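Local atomic coordinates of rhamnonate dehydratase (Gibberella zeae PH-1, PDB entry 3FXG), a protein that probably dehydrates L-rhamnonate in a magnesium-dependent reaction, as a member of the enolase superfamily of lyases. Residues 271-276 and 284-289; 254-259 and 290-295. All coordinates share one frame; numbering follows the deposited sequence.

Contact 1. Residues 271-276 and 284-289; sequences FTTGEH and RKLVEG. With MG (magnesium ion), chain I.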
# COMPACT_ATOMS: atom_id res chain seq x y z
N PHE A 271 20.59 -6.24 -10.24
CA PHE A 271 20.10 -5.80 -11.54
C PHE A 271 20.45 -4.33 -11.72
O PHE A 271 20.44 -3.56 -10.76
CB PHE A 271 18.58 -5.99 -11.62
CG PHE A 271 18.18 -7.43 -11.63
CD1 PHE A 271 18.21 -8.17 -12.81
CD2 PHE A 271 17.84 -8.08 -10.44
CE1 PHE A 271 17.92 -9.53 -12.81
CE2 PHE A 271 17.55 -9.44 -10.43
CZ PHE A 271 17.59 -10.17 -11.62
N THR A 272 20.77 -3.94 -12.95
CA THR A 272 21.14 -2.56 -13.25
C THR A 272 20.49 -2.11 -14.55
O THR A 272 20.00 -2.92 -15.32
CB THR A 272 22.67 -2.40 -13.40
OG1 THR A 272 23.08 -2.93 -14.67
CG2 THR A 272 23.41 -3.16 -12.30
N THR A 273 20.50 -0.80 -14.78
CA THR A 273 19.94 -0.24 -16.01
C THR A 273 20.11 1.28 -15.98
O THR A 273 20.65 1.82 -15.01
CB THR A 273 18.43 -0.56 -16.15
OG1 THR A 273 17.97 -0.15 -17.44
CG2 THR A 273 17.62 0.17 -15.08
N GLY A 274 19.67 1.95 -17.04
CA GLY A 274 19.75 3.39 -17.07
C GLY A 274 20.46 4.09 -18.22
O GLY A 274 20.29 5.29 -18.39
N GLU A 275 21.24 3.37 -19.02
CA GLU A 275 21.94 4.05 -20.10
C GLU A 275 20.98 4.67 -21.12
O GLU A 275 21.36 5.59 -21.84
CB GLU A 275 22.94 3.11 -20.79
CG GLU A 275 22.36 1.93 -21.54
CD GLU A 275 23.45 0.95 -21.95
OE1 GLU A 275 23.57 0.64 -23.15
OE2 GLU A 275 24.18 0.48 -21.04
N HIS A 276 19.74 4.19 -21.16
CA HIS A 276 18.77 4.77 -22.08
C HIS A 276 17.65 5.51 -21.36
O HIS A 276 16.51 5.55 -21.84
CB HIS A 276 18.22 3.70 -23.01
CG HIS A 276 19.27 3.09 -23.90
ND1 HIS A 276 19.86 1.88 -23.63
CD2 HIS A 276 19.87 3.56 -25.01
CE1 HIS A 276 20.78 1.63 -24.54
NE2 HIS A 276 20.81 2.63 -25.39
N ARG A 284 14.75 9.53 -11.23
CA ARG A 284 14.14 9.44 -9.91
C ARG A 284 13.35 8.14 -9.80
O ARG A 284 13.27 7.53 -8.72
CB ARG A 284 13.22 10.64 -9.65
CG ARG A 284 11.80 10.50 -10.17
CD ARG A 284 11.02 11.80 -9.98
NE ARG A 284 9.61 11.66 -10.37
CZ ARG A 284 8.74 12.66 -10.42
NH1 ARG A 284 9.13 13.90 -10.12
NH2 ARG A 284 7.48 12.44 -10.78
N LYS A 285 12.78 7.70 -10.92
CA LYS A 285 12.00 6.47 -10.97
C LYS A 285 12.84 5.21 -10.78
O LYS A 285 12.37 4.21 -10.23
CB LYS A 285 11.24 6.37 -12.29
CG LYS A 285 9.97 7.19 -12.32
CD LYS A 285 9.02 6.69 -11.25
CE LYS A 285 7.66 7.35 -11.34
NZ LYS A 285 6.76 6.87 -10.26
N LEU A 286 14.09 5.24 -11.24
CA LEU A 286 14.96 4.09 -11.10
C LEU A 286 15.43 3.91 -9.66
O LEU A 286 15.78 2.81 -9.24
CB LEU A 286 16.17 4.22 -12.04
CG LEU A 286 15.93 3.78 -13.49
CD1 LEU A 286 14.76 4.55 -14.09
CD2 LEU A 286 17.20 3.99 -14.29
N VAL A 287 15.43 5.01 -8.90
CA VAL A 287 15.83 4.95 -7.50
C VAL A 287 14.64 4.60 -6.62
O VAL A 287 14.80 3.92 -5.60
CB VAL A 287 16.44 6.30 -7.05
CG1 VAL A 287 16.76 6.26 -5.56
CG2 VAL A 287 17.72 6.57 -7.84
N GLU A 288 13.44 5.05 -7.00
CA GLU A 288 12.24 4.75 -6.22
C GLU A 288 12.05 3.24 -6.13
O GLU A 288 12.09 2.54 -7.14
CB GLU A 288 10.98 5.36 -6.86
CG GLU A 288 11.02 6.86 -7.04
CD GLU A 288 9.71 7.42 -7.59
OE1 GLU A 288 8.91 6.64 -8.16
OE2 GLU A 288 9.49 8.64 -7.46
N GLY A 289 11.83 2.74 -4.92
CA GLY A 289 11.64 1.31 -4.75
C GLY A 289 12.95 0.59 -4.51
O GLY A 289 12.97 -0.53 -4.00
MG MG I . 24.96 -1.60 -21.05
O HOH W 1 27.35 -1.05 -21.40
O HOH W 2 23.11 -2.22 -22.24

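Contact 2. Residues 254-259 and 290-295; sequences DDTDGF and RNLDII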
# COMPACT_ATOMS: atom_id res chain seq x y z
N ASP A 254 11.23 1.44 -21.19
CA ASP A 254 9.82 1.81 -21.00
C ASP A 254 9.16 1.02 -19.87
O ASP A 254 8.04 1.32 -19.49
CB ASP A 254 8.98 1.55 -22.26
CG ASP A 254 9.22 2.56 -23.36
OD1 ASP A 254 9.28 3.77 -23.07
OD2 ASP A 254 9.33 2.13 -24.53
N ASP A 255 9.85 -0.00 -19.36
CA ASP A 255 9.26 -0.84 -18.31
C ASP A 255 10.13 -1.05 -17.07
O ASP A 255 10.32 -2.18 -16.62
CB ASP A 255 8.85 -2.19 -18.92
CG ASP A 255 8.09 -3.09 -17.93
OD1 ASP A 255 7.39 -2.57 -17.04
OD2 ASP A 255 8.19 -4.33 -18.06
N THR A 256 10.65 0.03 -16.52
CA THR A 256 11.46 -0.09 -15.31
C THR A 256 10.58 -0.59 -14.17
O THR A 256 11.08 -1.17 -13.19
CB THR A 256 12.14 1.26 -14.97
OG1 THR A 256 13.13 1.55 -15.96
CG2 THR A 256 12.81 1.20 -13.60
N ASP A 257 9.27 -0.41 -14.29
CA ASP A 257 8.35 -0.90 -13.27
C ASP A 257 8.48 -2.42 -13.13
O ASP A 257 8.22 -2.98 -12.07
CB ASP A 257 6.89 -0.56 -13.62
CG ASP A 257 6.61 0.94 -13.59
OD1 ASP A 257 7.17 1.64 -12.72
OD2 ASP A 257 5.82 1.42 -14.43
N GLY A 258 8.89 -3.07 -14.21
CA GLY A 258 9.05 -4.52 -14.20
C GLY A 258 10.10 -5.07 -13.24
O GLY A 258 10.05 -6.24 -12.88
N PHE A 259 11.04 -4.24 -12.82
CA PHE A 259 12.07 -4.71 -11.91
C PHE A 259 11.51 -5.09 -10.54
O PHE A 259 12.13 -5.85 -9.80
CB PHE A 259 13.19 -3.68 -11.78
CG PHE A 259 14.12 -3.68 -12.95
CD1 PHE A 259 15.00 -4.75 -13.16
CD2 PHE A 259 14.06 -2.67 -13.91
CE1 PHE A 259 15.80 -4.81 -14.29
CE2 PHE A 259 14.86 -2.72 -15.06
CZ PHE A 259 15.72 -3.79 -15.25
N ARG A 290 14.05 1.23 -4.89
CA ARG A 290 15.37 0.65 -4.70
C ARG A 290 15.39 -0.78 -5.27
O ARG A 290 15.85 -1.72 -4.62
CB ARG A 290 15.72 0.67 -3.21
CG ARG A 290 17.20 0.48 -2.87
CD ARG A 290 17.79 1.66 -2.06
NE ARG A 290 17.03 2.02 -0.86
CZ ARG A 290 17.54 2.11 0.37
NH1 ARG A 290 16.76 2.45 1.39
NH2 ARG A 290 18.82 1.84 0.59
N ASN A 291 14.89 -0.93 -6.49
CA ASN A 291 14.86 -2.22 -7.17
C ASN A 291 16.04 -2.40 -8.13
O ASN A 291 16.15 -3.42 -8.81
CB ASN A 291 13.56 -2.40 -7.95
CG ASN A 291 12.37 -2.60 -7.04
OD1 ASN A 291 12.42 -3.40 -6.11
ND2 ASN A 291 11.29 -1.89 -7.31
N LEU A 292 16.90 -1.39 -8.19
CA LEU A 292 18.09 -1.43 -9.04
C LEU A 292 19.31 -1.19 -8.17
O LEU A 292 19.39 -0.20 -7.44
CB LEU A 292 17.98 -0.37 -10.15
CG LEU A 292 16.89 -0.67 -11.17
CD1 LEU A 292 16.58 0.57 -11.97
CD2 LEU A 292 17.32 -1.82 -12.08
N ASP A 293 20.27 -2.10 -8.25
CA ASP A 293 21.49 -2.01 -7.45
C ASP A 293 22.46 -0.96 -7.95
O ASP A 293 23.29 -0.46 -7.20
CB ASP A 293 22.16 -3.37 -7.41
CG ASP A 293 21.26 -4.43 -6.83
OD1 ASP A 293 21.35 -4.67 -5.60
OD2 ASP A 293 20.45 -5.00 -7.58
N ILE A 294 22.34 -0.63 -9.24
CA ILE A 294 23.20 0.37 -9.86
C ILE A 294 22.45 1.06 -11.00
O ILE A 294 21.78 0.41 -11.78
CB ILE A 294 24.47 -0.26 -10.47
CG1 ILE A 294 25.26 -1.03 -9.41
CG2 ILE A 294 25.36 0.83 -11.08
CD1 ILE A 294 26.49 -1.72 -9.97
N ILE A 295 22.56 2.39 -11.08
CA ILE A 295 21.94 3.09 -12.19
C ILE A 295 23.10 3.51 -13.08
O ILE A 295 24.17 3.89 -12.59
CB ILE A 295 21.08 4.30 -11.73
CG1 ILE A 295 21.93 5.32 -10.98
CG2 ILE A 295 19.94 3.79 -10.86
CD1 ILE A 295 21.15 6.59 -10.64
O HOH W 3 10.74 -1.10 -10.43

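Contact 1. Residues 271-276 and 284-289
L286 meets T273 and G274 with a single methyl. Its CD2 lies 3.8 Å from G274 CA and 3.9 Å from T273 CG2, and these van der Waals touches are the whole of the direct contact, in which just 86 Å² is buried. The T273 and L286 side chains cross at roughly a right angle, methyl against methyl. With OG1 trans to the main-chain nitrogen (chi1 -172°), T273 CG2 falls between N and the carbonyl carbon, where it meets the leucine methyl. G274 has a positive phi of 125°, a backbone shape suited to glycine, and its bare CA lets L286 CD2 come close to the main chain.

The polar interactions run within 284-289 or away to other partners. At the end of the helix, K285 NZ forms a salt bridge at 3.0 Å with OE1 of E288, the first residue past it, met on the syn side of the carboxylate and 17° out of its plane; the lysine also pairs with D257 of a second subunit. One residue beyond the glycine, the CB of E275 points away from the helix, and OE2 binds magnesium at 2.2 Å. D222 and E248 complete the trio of carboxylate ligands expected of the enolase superfamily, and two waters also sit on the ion, their O atoms 2.3 and 2.5 Å from magnesium.

The contact packs the last turn of helix 279-287 against the C-terminal end of strand 270-273, within one beta-alpha-beta unit of the barrel domain. Strands 246-248 and 294-295 flank strand 270-273 in the sheet, while helix 305-316 packs against R284 and V287.

Contact 2. Residues 254-259 and 290-295
F259 and L292 form the heart of this contact, which, in the enolase-type (beta/alpha) barrel, joins the start of helix 259-265 and the loop before it to the segment linking helix 279-287 with strand 294-295. F259 has the largest share of the buried surface. L292 sets its CD2 methyl over one face of the phenyl ring, 3.7 Å from the centroid and 6° off the ring normal, a CH-pi contact that is almost perfectly centred. All six ring carbons therefore lie at similar distances from that methyl, and the two side chains cross at about a right angle. The CB of L292 does not aim at F259; the reach comes from the outer part of the chain, with CG anti to the carbonyl carbon (chi1 -68°) and the two methyls going to different neighbours. Its other branch, CD1, touches T256 CG2 at 4.2 Å, again with the side chains nearly perpendicular.

N291, one residue earlier, adds a looser touch, its CB lying 4.1 Å from F259 CB. Its amide OD1 accepts a hydrogen bond from R264 of a fourth subunit, so this edge of the contact also faces a subunit interface. The carbonyl O of N291 is buried here without a partner in the model. F271 and helix 279-287 help enclose the apolar cluster, with L286 reaching both T256 and L292. The polar link between the two segments is a single water, which donates to T256 O at 2.8 Å and accepts from N291 ND2 at 3.3 Å.

Overall arrangement
Contact 1 is nested along the chain inside the loop closed by contact 2, and their centres lie only about 4 Å apart. L292 is the shared piece: its CD1 comes 3.6 Å from L286 CG and also packs against T273, so the apolar patches of both contacts merge. Beside them, F271 O and D293 N, 2.9 Å apart in a probable hydrogen bond, tie strand 270-273 to the segment entering strand 294-295. Contact 1 stands nearer the active site, since E275 of segment 271-276 binds the magnesium ion, whereas the F259 side chain of contact 2 is about 11 Å from it. Both contacts reach the second subunit through charged residues.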